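Local coordinates for protein peptidoglycan-binding domain 1 (Burkholderia, PDB 5NM7) that probably degrades bacterial cell-wall peptidoglycan as a modular phage endolysin, joining a peptidoglycan-binding domain to a large lysozyme-like N-acetylmuramidase domain, at residues Pro113-Glu118 with Ala155-Arg160. Sequence-based numbering, arbitrary orientation.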
ATOM      1  N   PRO A 113       3.357   2.029  11.827  1.00 18.85           N
ATOM      2  CA  PRO A 113       3.056   2.215  10.396  1.00 19.29           C
ATOM      3  C   PRO A 113       4.189   2.863   9.594  1.00 17.80           C
ATOM      4  O   PRO A 113       4.964   3.678  10.105  1.00 18.26           O
ATOM      5  CB  PRO A 113       1.795   3.096  10.407  1.00 19.99           C
ATOM      6  CG  PRO A 113       1.574   3.527  11.807  1.00 19.70           C
ATOM      7  CD  PRO A 113       2.463   2.770  12.729  1.00 20.03           C
ATOM      8  N   VAL A 114       4.261   2.536   8.306  1.00 17.76           N
ATOM      9  CA  VAL A 114       5.185   3.181   7.390  1.00 18.23           C
ATOM     10  C   VAL A 114       4.751   4.638   7.217  1.00 18.17           C
ATOM     11  O   VAL A 114       3.560   4.906   7.073  1.00 19.05           O
ATOM     12  CB  VAL A 114       5.234   2.434   6.040  1.00 21.14           C
ATOM     13  CG1 VAL A 114       6.147   3.158   5.072  1.00 24.92           C
ATOM     14  CG2 VAL A 114       5.752   1.012   6.263  1.00 21.72           C
ATOM     15  N   ILE A 115       5.707   5.543   7.330  1.00 16.05           N
ATOM     16  CA  ILE A 115       5.443   6.988   7.256  1.00 16.73           C
ATOM     17  C   ILE A 115       6.447   7.687   6.406  1.00 16.80           C
ATOM     18  O   ILE A 115       7.554   7.198   6.171  1.00 16.89           O
ATOM     19  CB  ILE A 115       5.414   7.672   8.654  1.00 17.70           C
ATOM     20  CG1 ILE A 115       6.710   7.412   9.416  1.00 17.56           C
ATOM     21  CG2 ILE A 115       4.225   7.216   9.448  1.00 18.09           C
ATOM     22  CD1 ILE A 115       6.941   8.386  10.522  1.00 17.63           C
ATOM     23  N   LEU A 116       6.066   8.882   5.945  1.00 16.10           N
ATOM     24  CA  LEU A 116       6.999   9.825   5.373  1.00 17.46           C
ATOM     25  C   LEU A 116       6.584  11.202   5.816  1.00 18.06           C
ATOM     26  O   LEU A 116       5.444  11.632   5.585  1.00 18.36           O
ATOM     27  CB  LEU A 116       7.050   9.759   3.841  1.00 18.11           C
ATOM     28  CG  LEU A 116       8.250  10.447   3.188  1.00 18.58           C
ATOM     29  CD1 LEU A 116       9.528   9.663   3.478  1.00 20.29           C
ATOM     30  CD2 LEU A 116       8.053  10.546   1.680  1.00 19.03           C
ATOM     31  N   TYR A 117       7.488  11.875   6.518  1.00 18.22           N
ATOM     32  CA  TYR A 117       7.225  13.203   7.026  1.00 18.25           C
ATOM     33  C   TYR A 117       7.605  14.262   5.976  1.00 18.13           C
ATOM     34  O   TYR A 117       8.644  14.131   5.328  1.00 18.45           O
ATOM     35  CB  TYR A 117       8.001  13.385   8.334  1.00 17.75           C
ATOM     36  CG  TYR A 117       7.990  14.815   8.817  1.00 19.26           C
ATOM     37  CD1 TYR A 117       9.054  15.641   8.558  1.00 18.92           C
ATOM     38  CD2 TYR A 117       6.882  15.336   9.483  1.00 18.06           C
ATOM     39  CE1 TYR A 117       9.054  16.959   8.949  1.00 19.68           C
ATOM     40  CE2 TYR A 117       6.869  16.653   9.880  1.00 20.92           C
ATOM     41  CZ  TYR A 117       7.966  17.450   9.620  1.00 19.19           C
ATOM     42  OH  TYR A 117       7.985  18.781   9.995  1.00 21.70           O
ATOM     43  N   GLU A 118       6.723  15.248   5.777  1.00 17.48           N
ATOM     44  CA  GLU A 118       6.814  16.227   4.695  1.00 19.04           C
ATOM     45  C   GLU A 118       6.968  17.630   5.286  1.00 20.18           C
ATOM     46  O   GLU A 118       5.980  18.265   5.699  1.00 20.00           O
ATOM     47  CB  GLU A 118       5.558  16.184   3.823  1.00 19.67           C
ATOM     48  CG  GLU A 118       5.284  14.838   3.146  1.00 20.98           C
ATOM     49  CD  GLU A 118       6.186  14.563   1.962  1.00 21.15           C
ATOM     50  OE1 GLU A 118       7.062  15.380   1.674  1.00 23.27           O
ATOM     51  OE2 GLU A 118       5.999  13.508   1.313  1.00 23.07           O
ATOM     52  N   ALA A 155      12.457   3.555   9.682  1.00 20.15           N
ATOM     53  CA  ALA A 155      12.254   3.895  11.091  1.00 21.71           C
ATOM     54  C   ALA A 155      12.789   5.294  11.427  1.00 20.78           C
ATOM     55  O   ALA A 155      12.259   5.953  12.321  1.00 21.92           O
ATOM     56  CB  ALA A 155      12.933   2.852  11.953  1.00 22.71           C
ATOM     57  N   ALA A 156      13.798   5.755  10.694  1.00 20.31           N
ATOM     58  CA  ALA A 156      14.391   7.075  10.928  1.00 20.97           C
ATOM     59  C   ALA A 156      13.377   8.203  10.673  1.00 20.38           C
ATOM     60  O   ALA A 156      13.521   9.278  11.220  1.00 18.96           O
ATOM     61  CB  ALA A 156      15.650   7.278  10.125  1.00 23.19           C
ATOM     62  N   GLU A 157      12.328   7.943   9.887  1.00 20.39           N
ATOM     63  CA  GLU A 157      11.255   8.922   9.776  1.00 19.56           C
ATOM     64  C   GLU A 157      10.596   9.243  11.090  1.00 19.28           C
ATOM     65  O   GLU A 157      10.170  10.365  11.268  1.00 20.16           O
ATOM     66  CB  GLU A 157      10.142   8.486   8.847  1.00 20.82           C
ATOM     67  CG  GLU A 157      10.507   8.601   7.401  1.00 22.37           C
ATOM     68  CD  GLU A 157      10.920   9.995   6.993  1.00 23.35           C
ATOM     69  OE1 GLU A 157      10.087  10.935   7.010  1.00 23.86           O
ATOM     70  OE2 GLU A 157      12.091  10.158   6.624  1.00 22.92           O
ATOM     71  N   TYR A 158      10.511   8.266  12.001  1.00 16.67           N
ATOM     72  CA  TYR A 158       9.894   8.516  13.306  1.00 17.60           C
ATOM     73  C   TYR A 158      10.695   9.491  14.150  1.00 18.17           C
ATOM     74  O   TYR A 158      10.107  10.208  14.959  1.00 18.39           O
ATOM     75  CB  TYR A 158       9.621   7.245  14.064  1.00 19.01           C
ATOM     76  CG  TYR A 158       8.317   6.647  13.624  1.00 17.14           C
ATOM     77  CD1 TYR A 158       7.127   7.104  14.141  1.00 17.50           C
ATOM     78  CD2 TYR A 158       8.280   5.696  12.616  1.00 17.77           C
ATOM     79  CE1 TYR A 158       5.913   6.593  13.707  1.00 17.69           C
ATOM     80  CE2 TYR A 158       7.077   5.136  12.189  1.00 16.91           C
ATOM     81  CZ  TYR A 158       5.893   5.612  12.697  1.00 17.77           C
ATOM     82  OH  TYR A 158       4.675   5.088  12.308  1.00 18.82           O
ATOM     83  N   ALA A 159      11.998   9.519  13.972  1.00 19.50           N
ATOM     84  CA  ALA A 159      12.844  10.537  14.639  1.00 20.58           C
ATOM     85  C   ALA A 159      12.486  11.937  14.142  1.00 20.72           C
ATOM     86  O   ALA A 159      12.343  12.873  14.937  1.00 21.76           O
ATOM     87  CB  ALA A 159      14.331  10.239  14.451  1.00 22.64           C
ATOM     88  N   ARG A 160      12.325  12.081  12.822  1.00 20.46           N
ATOM     89  CA  ARG A 160      11.908  13.352  12.251  1.00 20.38           C
ATOM     90  C   ARG A 160      10.501  13.744  12.753  1.00 19.96           C
ATOM     91  O   ARG A 160      10.268  14.906  13.128  1.00 21.96           O
ATOM     92  CB  ARG A 160      11.923  13.277  10.729  1.00 21.33           C
ATOM     93  CG  ARG A 160      13.310  13.081  10.142  1.00 21.78           C
ATOM     94  CD  ARG A 160      13.243  13.035   8.619  1.00 22.06           C
ATOM     95  NE  ARG A 160      13.031  14.364   8.119  1.00 22.79           N
ATOM     96  CZ  ARG A 160      12.266  14.723   7.114  1.00 28.89           C
ATOM     97  NH1 ARG A 160      11.466  13.825   6.447  1.00 27.64           N
ATOM     98  NH2 ARG A 160      12.279  16.029   6.809  1.00 28.11           N
TER
HETATM   99  O   HOH W   1      10.374  16.197   4.817  1.00 20.89           O
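Glu157 OE1 accepts the backbone N-H of Tyr117 at 2.8 Å in a nearly straight bond (171°), met on the anti side of the carboxylate, somewhat out of its plane. The syn lone pair of the same oxygen takes Arg160 NH1 at 3.3 Å, a salt bridge between residues three apart on the helix. Glu157 OE2 accepts the backbone N-H groups of Ala152 and Gly153, so this buried carboxylate is gripped at both oxygens, and the positive neighbour probably favours its ionised form. A bend at chi2 swings the acid along the strand, which brings its CG against Ile115 O.

Arg160 NH1 also gives a weak bond to Tyr117 O, while a water links that carbonyl to NH2, which has a further acceptor in Ala142 O. The Tyr117 ring stands on edge over the guanidinium, planes 78° apart, with CD1 3.6 Å from Arg160 CZ; its hydroxyl bonds to Leu143 O.

Just ahead of the strand, Tyr158 OH donates to Pro113 O at 2.6 Å, in the carbonyl plane and on a lone pair, while Pro113 CD lies against the hydroxyl. Ile115 CD1 sits over the centre of the Tyr158 ring, 3.5 Å from its centroid, in a CH-pi contact, and also meets Glu157 CB. Leu116 CD1 reaches back to the Glu157 carboxylate.

The N-terminal part of helix 156-167 thereby packs against outer strand 115-117 of the small three-stranded antiparallel sheet, the axis of 156-160 running at 40° to that of the strand, with Glu157 occupying a strand-edge N-H, within the lysozyme-like N-acetylmuramidase domain.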